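Local coordinates for malonyl-CoA-[acyl-carrier-protein] transacylase (Coxiella burnetii, PDB 3TQE) that probably catalyses transfer of the malonyl group from malonyl-CoA to holo-acyl carrier protein, supplying malonyl units for fatty acid synthesis, at residues 15-20 with 282-287; 156-161 with 177-182; 273-278 with 297-302. One frame throughout, in Å; residues are numbered along the deposited sequence. Where two conformers were deposited one is given.

Overall arrangement
The three contacts divide between two parts of the transacylase fold. Contacts 1 and 3 share the parallel-sheet part: their centres are about 13 Å apart, and Glu278 of contact 3 reaches the start of helix 284-292, which belongs to contact 1. Contact 2 lies in the mixed-sheet part, its centre about 36 Å from that of contact 3 and on the other side of the chain's centre. Contact 1 is a surface meeting of loop and helix start, bridged by water. Contact 2, partly buried, sets a charged and amide network beside small apolar residues. Contact 3, also partly buried, combines backbone hydrogen bonds between strands with aliphatic side chains.

Contact 1: 15-20 with 282-287; sequences QGSQHL and DNKLAG. With GLY (glycine), chain B.
Ser17 and Asp282 approach with their beta carbons, Ser17 CB lying 3.9 Å from Asp282 CB, while the carbonyl of Ser17 also leans on that aspartate methylene. On the neighbouring flank, Ser17 OG rests 3.6 Å from Lys284 CG. No direct hydrogen bond joins the segments; water does the work. With OG turned beside its own backbone N (chi1 -65°), the small hydroxyl of Ser17 donates to a water that sits 2.7 Å from Ser17 OG and also takes the amide hydrogen of Lys284. A second water accepts from Asp282 N and, in one of two modelled positions of the imidazole, lies in the ring plane beside His19 NE2, so this side of the bridge is less certain.

The loop 15-20 carries most of the GQGSQ sequence characteristic of FabD transacylases and follows strand 9-12, with Gln15 lining the pocket of a bound glycine. Gly16 takes a backbone shape with positive phi that crowds any side chain, which suits a residue without one.

Further out, each segment braces itself. Gln18 bends back so that its OE1 receives Gly16 N in the carbonyl plane, on a lone pair, at 2.8 Å; its NE2 is held by Asp61. Lys284, its chain bent back at chi2 (-74°), brings NZ to 2.7 Å from Asp282 OD2 in a salt bridge, with its CE passing by Gly16 O. The other oxygen, Asp282 OD1, is met by Asn283 N from above the carboxylate plane. Beyond these, Glu278 receives Leu285 N and Ala286 N, in the first turn of helix 284-292, one on each carboxylate oxygen.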
ATOM      1  N   GLN A  15      -4.304  -0.719   1.987  0.50 17.54           N
ATOM      2  CA  GLN A  15      -5.641  -0.376   2.490  0.50 19.01           C
ATOM      3  C   GLN A  15      -6.524   0.284   1.446  0.50 18.79           C
ATOM      4  O   GLN A  15      -6.085   1.178   0.719  0.50 19.63           O
ATOM      5  CB  GLN A  15      -5.504   0.573   3.685  0.50 19.77           C
ATOM      6  CG  GLN A  15      -6.821   0.951   4.329  0.50 23.17           C
ATOM      7  CD  GLN A  15      -6.732   0.956   5.828  0.50 28.00           C
ATOM      8  OE1 GLN A  15      -5.638   0.842   6.387  0.50 30.49           O
ATOM      9  NE2 GLN A  15      -7.882   1.064   6.500  0.50 30.33           N
ATOM     10  N   GLY A  16      -7.774  -0.149   1.387  1.00 18.68           N
ATOM     11  CA  GLY A  16      -8.701   0.412   0.457  1.00 19.62           C
ATOM     12  C   GLY A  16      -8.926  -0.520  -0.691  1.00 18.28           C
ATOM     13  O   GLY A  16      -9.970  -0.451  -1.343  1.00 21.62           O
ATOM     14  N   SER A  17      -7.955  -1.399  -0.973  1.00 16.94           N
ATOM     15  CA  SER A  17      -8.090  -2.291  -2.085  1.00 16.31           C
ATOM     16  C   SER A  17      -8.722  -3.623  -1.716  1.00 16.39           C
ATOM     17  O   SER A  17      -8.954  -4.451  -2.567  1.00 17.06           O
ATOM     18  CB  SER A  17      -6.732  -2.509  -2.736  1.00 15.75           C
ATOM     19  OG  SER A  17      -6.261  -1.300  -3.290  1.00 17.26           O
ATOM     20  N   GLN A  18      -9.021  -3.835  -0.441  1.00 16.84           N
ATOM     21  CA  GLN A  18      -9.633  -5.079  -0.042  1.00 18.14           C
ATOM     22  C   GLN A  18     -11.116  -5.065  -0.276  1.00 18.50           C
ATOM     23  O   GLN A  18     -11.766  -4.034  -0.121  1.00 20.59           O
ATOM     24  CB  GLN A  18      -9.390  -5.368   1.449  1.00 18.52           C
ATOM     25  CG  GLN A  18     -10.277  -4.577   2.430  1.00 20.76           C
ATOM     26  CD  GLN A  18      -9.901  -3.109   2.585  1.00 20.19           C
ATOM     27  OE1 GLN A  18      -8.893  -2.654   2.043  1.00 20.27           O
ATOM     28  NE2 GLN A  18     -10.697  -2.368   3.349  1.00 23.82           N
ATOM     29  N   HIS A  19     -11.623  -6.222  -0.653  1.00 17.33           N
ATOM     30  CA  HIS A  19     -13.052  -6.428  -0.788  0.50 18.17           C
ATOM     31  C   HIS A  19     -13.391  -7.890  -0.597  1.00 17.77           C
ATOM     32  O   HIS A  19     -12.594  -8.774  -0.855  1.00 16.88           O
ATOM     33  CB  HIS A  19     -13.560  -5.913  -2.140  0.50 18.84           C
ATOM     34  CG  HIS A  19     -12.795  -6.407  -3.335  0.50 20.42           C
ATOM     35  ND1 HIS A  19     -13.140  -7.555  -4.017  0.50 22.18           N
ATOM     36  CD2 HIS A  19     -11.749  -5.872  -4.011  0.50 21.46           C
ATOM     37  CE1 HIS A  19     -12.315  -7.727  -5.039  0.50 21.52           C
ATOM     38  NE2 HIS A  19     -11.462  -6.721  -5.058  0.50 22.62           N
ATOM     39  N   LEU A  20     -14.588  -8.145  -0.096  1.00 17.93           N
ATOM     40  CA  LEU A  20     -15.020  -9.511   0.038  1.00 18.36           C
ATOM     41  C   LEU A  20     -15.011 -10.179  -1.310  1.00 18.48           C
ATOM     42  O   LEU A  20     -15.377  -9.559  -2.335  1.00 20.07           O
ATOM     43  CB  LEU A  20     -16.432  -9.600   0.612  1.00 19.67           C
ATOM     44  CG  LEU A  20     -16.604  -9.199   2.057  1.00 22.60           C
ATOM     45  CD1 LEU A  20     -18.066  -9.372   2.412  1.00 25.93           C
ATOM     46  CD2 LEU A  20     -15.718 -10.041   2.952  1.00 25.37           C
ATOM     47  N   ASP A 282      -8.103  -5.025  -6.860  1.00 17.12           N
ATOM     48  CA  ASP A 282      -8.633  -3.704  -7.149  1.00 17.51           C
ATOM     49  C   ASP A 282      -7.697  -2.956  -8.102  1.00 17.50           C
ATOM     50  O   ASP A 282      -6.661  -3.466  -8.484  1.00 19.14           O
ATOM     51  CB  ASP A 282      -8.945  -2.932  -5.862  1.00 18.20           C
ATOM     52  CG  ASP A 282     -10.113  -1.969  -5.998  1.00 22.18           C
ATOM     53  OD1 ASP A 282     -10.555  -1.670  -7.147  1.00 25.38           O
ATOM     54  OD2 ASP A 282     -10.553  -1.492  -4.930  1.00 26.53           O
ATOM     55  N   ASN A 283      -8.101  -1.770  -8.498  1.00 18.21           N
ATOM     56  CA  ASN A 283      -7.356  -0.968  -9.448  1.00 18.45           C
ATOM     57  C   ASN A 283      -7.093   0.435  -8.916  1.00 17.95           C
ATOM     58  O   ASN A 283      -6.991   1.399  -9.681  1.00 18.52           O
ATOM     59  CB  ASN A 283      -8.068  -0.957 -10.792  1.00 19.90           C
ATOM     60  CG  ASN A 283      -9.422  -0.313 -10.733  1.00 22.40           C
ATOM     61  OD1 ASN A 283      -9.852   0.176  -9.710  1.00 25.68           O
ATOM     62  ND2 ASN A 283     -10.115  -0.309 -11.883  1.00 31.21           N
ATOM     63  N   LYS A 284      -6.938   0.538  -7.591  1.00 17.21           N
ATOM     64  CA  LYS A 284      -6.756   1.827  -6.965  1.00 17.85           C
ATOM     65  C   LYS A 284      -5.449   2.467  -7.394  1.00 17.26           C
ATOM     66  O   LYS A 284      -5.392   3.667  -7.641  1.00 18.38           O
ATOM     67  CB  LYS A 284      -6.828   1.687  -5.449  1.00 18.87           C
ATOM     68  CG  LYS A 284      -8.165   1.202  -4.941  1.00 22.85           C
ATOM     69  CD  LYS A 284      -9.186   2.275  -5.027  1.00 26.89           C
ATOM     70  CE  LYS A 284     -10.438   1.928  -4.227  1.00 29.43           C
ATOM     71  NZ  LYS A 284     -11.337   1.068  -5.040  1.00 33.65           N
ATOM     72  N   LEU A 285      -4.367   1.705  -7.433  1.00 15.80           N
ATOM     73  CA  LEU A 285      -3.104   2.326  -7.827  1.00 16.11           C
ATOM     74  C   LEU A 285      -3.101   2.704  -9.286  1.00 16.42           C
ATOM     75  O   LEU A 285      -2.514   3.714  -9.645  1.00 16.50           O
ATOM     76  CB  LEU A 285      -1.913   1.435  -7.499  1.00 15.49           C
ATOM     77  CG  LEU A 285      -1.785   1.102  -6.017  1.00 14.96           C
ATOM     78  CD1 LEU A 285      -0.571   0.202  -5.799  1.00 15.96           C
ATOM     79  CD2 LEU A 285      -1.720   2.322  -5.132  1.00 17.34           C
ATOM     80  N   ALA A 286      -3.760   1.924 -10.132  1.00 16.83           N
ATOM     81  CA  ALA A 286      -3.854   2.309 -11.537  1.00 17.60           C
ATOM     82  C   ALA A 286      -4.494   3.657 -11.648  1.00 18.17           C
ATOM     83  O   ALA A 286      -4.069   4.477 -12.458  1.00 18.49           O
ATOM     84  CB  ALA A 286      -4.639   1.298 -12.324  1.00 18.36           C
ATOM     85  N   GLY A 287      -5.533   3.882 -10.853  1.00 18.38           N
ATOM     86  CA  GLY A 287      -6.209   5.179 -10.876  1.00 19.31           C
ATOM     87  C   GLY A 287      -5.254   6.311 -10.566  1.00 19.46           C
ATOM     88  O   GLY A 287      -5.262   7.343 -11.242  1.00 21.46           O
TER
HETATM   89  N   GLY B 314      -2.955   4.117   4.919  1.00 46.42           N
HETATM   90  CA  GLY B 314      -3.096   2.637   5.114  1.00 45.67           C
HETATM   91  C   GLY B 314      -2.026   2.056   6.021  1.00 45.14           C
HETATM   92  O   GLY B 314      -1.700   0.852   6.012  1.00 43.80           O
HETATM   93  OXT GLY B 314      -1.438   2.800   6.788  1.00 44.96           O
HETATM   94  O   HOH W   1      -5.814  -1.724  -5.896  1.00 15.89           O
HETATM   95  O   HOH W   2      -9.867  -7.171  -7.635  1.00 34.91           O

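Contact 2: 156-161 with 177-182; sequences LGQVVQ and SEAVDR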
ATOM      1  N   LEU A 156      -4.424  24.343  14.960  1.00 17.24           N
ATOM      2  CA  LEU A 156      -4.817  24.981  16.213  1.00 18.00           C
ATOM      3  C   LEU A 156      -4.439  24.133  17.415  1.00 18.07           C
ATOM      4  O   LEU A 156      -5.192  23.982  18.361  1.00 18.59           O
ATOM      5  CB  LEU A 156      -6.320  25.312  16.187  1.00 17.12           C
ATOM      6  CG  LEU A 156      -6.703  26.299  15.093  1.00 19.61           C
ATOM      7  CD1 LEU A 156      -8.182  26.384  14.923  1.00 20.83           C
ATOM      8  CD2 LEU A 156      -6.134  27.641  15.394  1.00 22.65           C
ATOM      9  N   GLY A 157      -3.231  23.573  17.372  1.00 18.54           N
ATOM     10  CA  GLY A 157      -2.737  22.785  18.474  1.00 19.27           C
ATOM     11  C   GLY A 157      -2.892  21.284  18.373  1.00 19.16           C
ATOM     12  O   GLY A 157      -2.274  20.522  19.147  1.00 21.57           O
ATOM     13  N   GLN A 158      -3.731  20.857  17.440  1.00 17.16           N
ATOM     14  CA  GLN A 158      -3.943  19.455  17.151  1.00 16.90           C
ATOM     15  C   GLN A 158      -3.054  19.046  15.995  1.00 17.37           C
ATOM     16  O   GLN A 158      -2.317  19.848  15.438  1.00 18.27           O
ATOM     17  CB  GLN A 158      -5.415  19.215  16.798  1.00 16.64           C
ATOM     18  CG  GLN A 158      -6.373  19.451  17.950  1.00 16.61           C
ATOM     19  CD  GLN A 158      -7.754  18.966  17.593  1.00 15.69           C
ATOM     20  OE1 GLN A 158      -8.404  19.563  16.739  1.00 16.79           O
ATOM     21  NE2 GLN A 158      -8.192  17.854  18.202  1.00 15.62           N
ATOM     22  N   VAL A 159      -3.113  17.764  15.658  1.00 16.27           N
ATOM     23  CA  VAL A 159      -2.363  17.221  14.546  1.00 16.48           C
ATOM     24  C   VAL A 159      -3.258  17.126  13.320  1.00 15.22           C
ATOM     25  O   VAL A 159      -4.340  16.558  13.366  1.00 15.55           O
ATOM     26  CB  VAL A 159      -1.860  15.802  14.868  1.00 16.75           C
ATOM     27  CG1 VAL A 159      -1.189  15.165  13.660  1.00 16.93           C
ATOM     28  CG2 VAL A 159      -0.911  15.846  16.019  1.00 18.93           C
ATOM     29  N   VAL A 160      -2.780  17.654  12.216  1.00 15.23           N
ATOM     30  CA  VAL A 160      -3.392  17.404  10.921  1.00 14.97           C
ATOM     31  C   VAL A 160      -2.350  17.701   9.874  1.00 16.36           C
ATOM     32  O   VAL A 160      -1.738  18.750   9.878  1.00 16.73           O
ATOM     33  CB  VAL A 160      -4.684  18.212  10.681  1.00 14.98           C
ATOM     34  CG1 VAL A 160      -4.451  19.719  10.879  1.00 16.37           C
ATOM     35  CG2 VAL A 160      -5.287  17.910   9.303  1.00 16.36           C
ATOM     36  N   GLN A 161      -2.102  16.738   9.003  1.00 15.97           N
ATOM     37  CA  GLN A 161      -1.094  16.919   7.993  1.00 17.39           C
ATOM     38  C   GLN A 161      -1.287  15.998   6.828  1.00 16.53           C
ATOM     39  O   GLN A 161      -1.996  15.023   6.937  1.00 15.50           O
ATOM     40  CB  GLN A 161       0.286  16.699   8.563  1.00 18.48           C
ATOM     41  CG  GLN A 161       0.519  15.431   9.278  1.00 22.24           C
ATOM     42  CD  GLN A 161       1.821  15.522  10.096  1.00 28.17           C
ATOM     43  OE1 GLN A 161       1.905  16.248  11.104  1.00 34.15           O
ATOM     44  NE2 GLN A 161       2.817  14.813   9.664  1.00 31.11           N
ATOM     45  N   SER A 177      -9.507  14.109  14.614  1.00 13.51           N
ATOM     46  CA  SER A 177     -10.726  14.167  13.841  1.00 14.17           C
ATOM     47  C   SER A 177     -11.217  15.592  13.658  1.00 13.58           C
ATOM     48  O   SER A 177     -11.623  15.970  12.576  1.00 14.15           O
ATOM     49  CB  SER A 177     -11.822  13.327  14.454  1.00 17.25           C
ATOM     50  OG  SER A 177     -11.966  13.630  15.773  1.00 22.02           O
ATOM     51  N   GLU A 178     -11.171  16.388  14.716  1.00 13.84           N
ATOM     52  CA  GLU A 178     -11.713  17.745  14.622  1.00 14.13           C
ATOM     53  C   GLU A 178     -10.866  18.569  13.671  1.00 12.70           C
ATOM     54  O   GLU A 178     -11.384  19.389  12.903  1.00 13.04           O
ATOM     55  CB  GLU A 178     -11.744  18.407  15.998  1.00 14.07           C
ATOM     56  CG  GLU A 178     -12.608  17.676  17.018  1.00 16.51           C
ATOM     57  CD  GLU A 178     -11.830  16.623  17.854  1.00 19.33           C
ATOM     58  OE1 GLU A 178     -10.649  16.328  17.517  1.00 17.33           O
ATOM     59  OE2 GLU A 178     -12.422  16.116  18.850  1.00 23.57           O
ATOM     60  N   ALA A 179      -9.550  18.364  13.723  1.00 12.62           N
ATOM     61  CA  ALA A 179      -8.613  19.107  12.915  1.00 12.05           C
ATOM     62  C   ALA A 179      -8.726  18.726  11.458  1.00 12.27           C
ATOM     63  O   ALA A 179      -8.662  19.566  10.581  1.00 12.77           O
ATOM     64  CB  ALA A 179      -7.201  18.885  13.431  1.00 13.58           C
ATOM     65  N   VAL A 180      -8.864  17.431  11.197  1.00 11.86           N
ATOM     66  CA  VAL A 180      -9.120  16.975   9.850  1.00 12.54           C
ATOM     67  C   VAL A 180     -10.374  17.647   9.296  1.00 12.61           C
ATOM     68  O   VAL A 180     -10.358  18.137   8.182  1.00 13.81           O
ATOM     69  CB  VAL A 180      -9.193  15.437   9.785  1.00 12.55           C
ATOM     70  CG1 VAL A 180      -9.782  14.979   8.460  1.00 14.39           C
ATOM     71  CG2 VAL A 180      -7.804  14.886  10.046  1.00 14.08           C
ATOM     72  N   ASP A 181     -11.446  17.688  10.071  1.00 13.12           N
ATOM     73  CA  ASP A 181     -12.666  18.309   9.574  1.00 14.21           C
ATOM     74  C   ASP A 181     -12.451  19.792   9.295  1.00 13.59           C
ATOM     75  O   ASP A 181     -12.927  20.314   8.300  1.00 14.56           O
ATOM     76  CB  ASP A 181     -13.812  18.087  10.550  1.00 15.62           C
ATOM     77  CG  ASP A 181     -14.365  16.691  10.509  1.00 19.02           C
ATOM     78  OD1 ASP A 181     -14.103  15.968   9.531  1.00 23.08           O
ATOM     79  OD2 ASP A 181     -15.119  16.309  11.452  1.00 25.01           O
ATOM     80  N   ARG A 182     -11.729  20.480  10.172  1.00 13.18           N
ATOM     81  CA  ARG A 182     -11.440  21.892   9.960  1.00 13.06           C
ATOM     82  C   ARG A 182     -10.631  22.104   8.699  1.00 13.43           C
ATOM     83  O   ARG A 182     -10.903  23.000   7.934  1.00 14.32           O
ATOM     84  CB  ARG A 182     -10.709  22.506  11.142  1.00 14.09           C
ATOM     85  CG  ARG A 182     -11.535  22.657  12.388  1.00 14.37           C
ATOM     86  CD  ARG A 182     -10.833  23.495  13.431  1.00 15.02           C
ATOM     87  NE  ARG A 182      -9.539  22.998  13.867  1.00 14.67           N
ATOM     88  CZ  ARG A 182      -9.326  22.115  14.836  1.00 14.28           C
ATOM     89  NH1 ARG A 182     -10.312  21.535  15.510  1.00 14.44           N
ATOM     90  NH2 ARG A 182      -8.084  21.785  15.125  1.00 15.89           N
TER
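Arg182 grips Gln158 end-on, both terminal nitrogens pointing at the one amide oxygen. Arg182 NH2 lies 2.8 Å from Gln158 OE1, in the carbonyl plane and on a lone pair; Arg182 NH1 lies 3.0 Å from the same Gln158 OE1 but is tilted from that plane. The oxygen sits close to the guanidinium plane, and amide and guanidinium are nearly coplanar, 27° apart. Glutamine suits the place because its other end can donate: Gln158 NE2 gives a fairly straight bond of 3.0 Å to Glu178 OE1, leaving within its own amide plane but reaching the carboxylate from above. The amide is thus fixed in rotation, its oxygen facing a cation and its nitrogen an anion.

The torsions explain this reach. Gln158 sets CG beside its backbone N (chi1 -66°) and then runs extended, laying the amide across the helix surface. Arg182 runs back along the helix from CB, and the bend at chi3 (-59°) folds the guanidinium inward, one face over Ala179 CA, to meet Gln158. Leu156 CD1 touches Arg182 NE at 3.8 Å.

Below the polar group the packing is small and apolar. Val160 CB lies 3.8 Å from Ala179 CB, whose single methyl lets strand and helix come near. Val160 CG2, 4.0 Å from Val180 CG2, widens this patch.

Arg182 NE also bonds to Ala154 O, near the end of helix 144-155, and Val160 touches Cys151 and Ala155 of that helix. Helices 144-155 and 177-189 pack in this way beside strands 134-140, 160-167, 170-174 and 194-197, the antiparallel set of the ferredoxin-like small subdomain known in FabD enzymes.

Contact 3: 273-278 with 297-302; sequences IKVFME and EILPLT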
ATOM      1  N   ILE A 273      10.661   3.792 -16.903  1.00 18.68           N
ATOM      2  CA  ILE A 273       9.702   2.731 -16.733  1.00 19.08           C
ATOM      3  C   ILE A 273       8.338   3.353 -16.751  1.00 19.43           C
ATOM      4  O   ILE A 273       8.015   4.143 -15.845  1.00 21.39           O
ATOM      5  CB  ILE A 273       9.931   2.021 -15.397  1.00 18.33           C
ATOM      6  CG1 ILE A 273      11.328   1.386 -15.376  1.00 19.54           C
ATOM      7  CG2 ILE A 273       8.784   1.035 -15.135  1.00 20.28           C
ATOM      8  CD1 ILE A 273      11.833   0.950 -14.037  1.00 21.74           C
ATOM      9  N   LYS A 274       7.529   2.981 -17.733  1.00 19.71           N
ATOM     10  CA  LYS A 274       6.200   3.539 -17.877  1.00 21.43           C
ATOM     11  C   LYS A 274       5.130   2.473 -17.919  1.00 19.57           C
ATOM     12  O   LYS A 274       3.998   2.787 -18.184  1.00 20.56           O
ATOM     13  CB  LYS A 274       6.108   4.460 -19.097  1.00 23.87           C
ATOM     14  CG  LYS A 274       7.090   5.591 -18.951  1.00 29.53           C
ATOM     15  CD  LYS A 274       6.820   6.809 -19.800  1.00 35.25           C
ATOM     16  CE  LYS A 274       7.725   7.946 -19.349  1.00 38.61           C
ATOM     17  NZ  LYS A 274       9.052   7.452 -18.823  1.00 40.97           N
ATOM     18  N   VAL A 275       5.494   1.230 -17.621  1.00 17.83           N
ATOM     19  CA  VAL A 275       4.551   0.127 -17.558  1.00 16.49           C
ATOM     20  C   VAL A 275       4.568  -0.372 -16.130  1.00 14.59           C
ATOM     21  O   VAL A 275       5.616  -0.636 -15.564  1.00 14.67           O
ATOM     22  CB  VAL A 275       4.942  -1.017 -18.479  1.00 17.53           C
ATOM     23  CG1 VAL A 275       4.026  -2.187 -18.299  1.00 19.21           C
ATOM     24  CG2 VAL A 275       4.921  -0.524 -19.913  1.00 20.42           C
ATOM     25  N   PHE A 276       3.394  -0.387 -15.538  1.00 13.79           N
ATOM     26  CA  PHE A 276       3.214  -0.756 -14.141  1.00 13.45           C
ATOM     27  C   PHE A 276       2.243  -1.924 -14.093  1.00 14.51           C
ATOM     28  O   PHE A 276       1.243  -1.937 -14.805  1.00 16.38           O
ATOM     29  CB  PHE A 276       2.594   0.414 -13.372  1.00 13.36           C
ATOM     30  CG  PHE A 276       3.472   1.633 -13.329  1.00 14.29           C
ATOM     31  CD1 PHE A 276       4.304   1.875 -12.253  1.00 14.62           C
ATOM     32  CD2 PHE A 276       3.503   2.513 -14.392  1.00 15.34           C
ATOM     33  CE1 PHE A 276       5.117   2.982 -12.227  1.00 16.89           C
ATOM     34  CE2 PHE A 276       4.343   3.633 -14.359  1.00 16.20           C
ATOM     35  CZ  PHE A 276       5.143   3.847 -13.295  1.00 15.90           C
HETATM   36  N   MSE A 277       2.514  -2.883 -13.226  1.00 13.73           N
HETATM   37  CA  MSE A 277       1.596  -3.989 -12.990  0.50 14.26           C
HETATM   38  C   MSE A 277       1.122  -3.840 -11.577  1.00 13.52           C
HETATM   39  O   MSE A 277       1.943  -3.682 -10.669  1.00 13.90           O
HETATM   40  CB  MSE A 277       2.293  -5.334 -13.101  0.50 15.27           C
HETATM   41  CG  MSE A 277       2.326  -5.884 -14.452  0.50 17.17           C
HETATM   42 SE   MSE A 277       3.480  -4.824 -15.493  0.50 20.96          SE
HETATM   43  CE  MSE A 277       3.471  -5.949 -17.077  0.50 17.17           C
ATOM     44  N   GLU A 278      -0.186  -3.866 -11.396  1.00 13.02           N
ATOM     45  CA  GLU A 278      -0.767  -3.735 -10.084  1.00 13.45           C
ATOM     46  C   GLU A 278      -0.887  -5.126  -9.486  1.00 13.36           C
ATOM     47  O   GLU A 278      -1.676  -5.966  -9.937  1.00 14.55           O
ATOM     48  CB  GLU A 278      -2.102  -3.003 -10.148  1.00 14.34           C
ATOM     49  CG  GLU A 278      -2.737  -2.754  -8.787  1.00 16.24           C
ATOM     50  CD  GLU A 278      -3.624  -1.510  -8.694  1.00 18.05           C
ATOM     51  OE1 GLU A 278      -4.029  -0.928  -9.731  1.00 19.15           O
ATOM     52  OE2 GLU A 278      -3.900  -1.101  -7.537  1.00 17.73           O
ATOM     53  N   GLU A 297       1.033   3.009 -18.529  1.00 21.87           N
ATOM     54  CA  GLU A 297       0.173   1.868 -18.693  1.00 21.43           C
ATOM     55  C   GLU A 297       0.199   1.070 -17.402  1.00 19.75           C
ATOM     56  O   GLU A 297       1.265   0.799 -16.902  1.00 19.23           O
ATOM     57  CB  GLU A 297       0.727   1.019 -19.820  1.00 22.39           C
ATOM     58  CG  GLU A 297      -0.042  -0.236 -20.099  1.00 28.76           C
ATOM     59  CD  GLU A 297       0.386  -0.942 -21.379  1.00 34.63           C
ATOM     60  OE1 GLU A 297       1.434  -0.597 -21.950  1.00 38.84           O
ATOM     61  OE2 GLU A 297      -0.344  -1.854 -21.821  1.00 40.32           O
ATOM     62  N   ILE A 298      -0.965   0.734 -16.858  1.00 17.68           N
ATOM     63  CA  ILE A 298      -1.041  -0.065 -15.640  1.00 17.46           C
ATOM     64  C   ILE A 298      -1.887  -1.272 -15.957  1.00 17.62           C
ATOM     65  O   ILE A 298      -3.032  -1.154 -16.424  1.00 20.73           O
ATOM     66  CB  ILE A 298      -1.639   0.698 -14.432  1.00 17.72           C
ATOM     67  CG1 ILE A 298      -0.971   2.063 -14.272  1.00 16.31           C
ATOM     68  CG2 ILE A 298      -1.469  -0.130 -13.139  1.00 18.17           C
ATOM     69  CD1 ILE A 298      -1.721   3.202 -14.915  1.00 17.54           C
ATOM     70  N   LEU A 299      -1.311  -2.435 -15.743  1.00 16.32           N
ATOM     71  CA  LEU A 299      -1.960  -3.669 -16.082  1.00 16.22           C
ATOM     72  C   LEU A 299      -2.430  -4.390 -14.840  1.00 15.76           C
ATOM     73  O   LEU A 299      -1.695  -4.530 -13.885  1.00 16.02           O
ATOM     74  CB  LEU A 299      -0.984  -4.548 -16.827  1.00 17.52           C
ATOM     75  CG  LEU A 299      -0.504  -3.936 -18.153  1.00 21.29           C
ATOM     76  CD1 LEU A 299       0.827  -4.573 -18.549  1.00 27.25           C
ATOM     77  CD2 LEU A 299      -1.549  -4.156 -19.186  1.00 28.87           C
ATOM     78  N   PRO A 300      -3.686  -4.832 -14.838  1.00 15.47           N
ATOM     79  CA  PRO A 300      -4.193  -5.624 -13.749  1.00 15.38           C
ATOM     80  C   PRO A 300      -3.745  -7.070 -13.847  1.00 14.75           C
ATOM     81  O   PRO A 300      -3.436  -7.576 -14.934  1.00 15.65           O
ATOM     82  CB  PRO A 300      -5.696  -5.543 -13.939  1.00 16.74           C
ATOM     83  CG  PRO A 300      -5.874  -5.421 -15.348  1.00 17.20           C
ATOM     84  CD  PRO A 300      -4.699  -4.641 -15.880  1.00 16.67           C
ATOM     85  N   LEU A 301      -3.738  -7.744 -12.713  1.00 14.48           N
ATOM     86  CA  LEU A 301      -3.210  -9.096 -12.615  1.00 13.83           C
ATOM     87  C   LEU A 301      -4.142 -10.039 -11.866  1.00 14.51           C
ATOM     88  O   LEU A 301      -3.687 -10.974 -11.223  1.00 15.75           O
ATOM     89  CB  LEU A 301      -1.862  -9.065 -11.925  1.00 13.82           C
ATOM     90  CG  LEU A 301      -0.732  -8.324 -12.635  1.00 13.88           C
ATOM     91  CD1 LEU A 301       0.508  -8.417 -11.761  1.00 16.57           C
ATOM     92  CD2 LEU A 301      -0.456  -8.881 -14.032  1.00 15.20           C
ATOM     93  N   THR A 302      -5.434  -9.792 -11.936  1.00 15.27           N
ATOM     94  CA  THR A 302      -6.355 -10.466 -11.039  1.00 16.38           C
ATOM     95  C   THR A 302      -6.994 -11.735 -11.604  1.00 16.70           C
ATOM     96  O   THR A 302      -7.811 -12.366 -10.936  1.00 18.43           O
ATOM     97  CB  THR A 302      -7.419  -9.500 -10.588  1.00 17.61           C
ATOM     98  OG1 THR A 302      -7.941  -8.824 -11.731  1.00 21.33           O
ATOM     99  CG2 THR A 302      -6.845  -8.491  -9.592  1.00 20.01           C
TER
HETATM  100  O   HOH W   3      -4.225  -6.340 -10.249  1.00 16.66           O
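Phe276 is held by Glu297 and Leu299 as one strand edge meets another: Phe276 N donates to Glu297 O at 2.8 Å, and Leu299 N to Phe276 O, also at 2.8 Å. Glu297 N to Lys274 O and Glu278 N to Leu299 O carry the pairing outward at either end. The parallel strands have neighbouring residues abreast, and their short axes are twisted 26° apart.

Shape differs between the two sheet faces. On the face of Val275, Met277, Glu297 and Leu299, Leu299 lies beside the selenomethionine Met277 and angles across to Val275, whose CG1 is 4.0 Å from Leu299 CD1. The closest carbon approach of Met277 to Leu299 is doubtful, since the selenomethionine was modelled in two positions. Beyond the strand, Leu301 leans across to fill the hollow next to Met277, its CD1 lying 3.8 Å from Met277 CB. A methionine here, unbranched, can lie along Leu299 and still pass Leu301. Helix 304-313 covers this face through Ala310 and Arg313, the latter a salt-bridge partner of Glu297.

On the other face Ile298, branched at CB, presses CG1 to 4.0 Å from Phe276 CB. The ring of Phe276 leans on to Ile265 and Ile268 of helix 261-270, its edge toward Glu297 O. A water bridges Glu278 O and Leu301 N where the strands part.

Strand 275-278, helix 284-292 and strand 297-300 form a beta-alpha-beta unit whose two strands make one side of the four-stranded parallel sheet, with 297-300 at its edge, an arrangement typical of the large subdomain of malonyl transacylases.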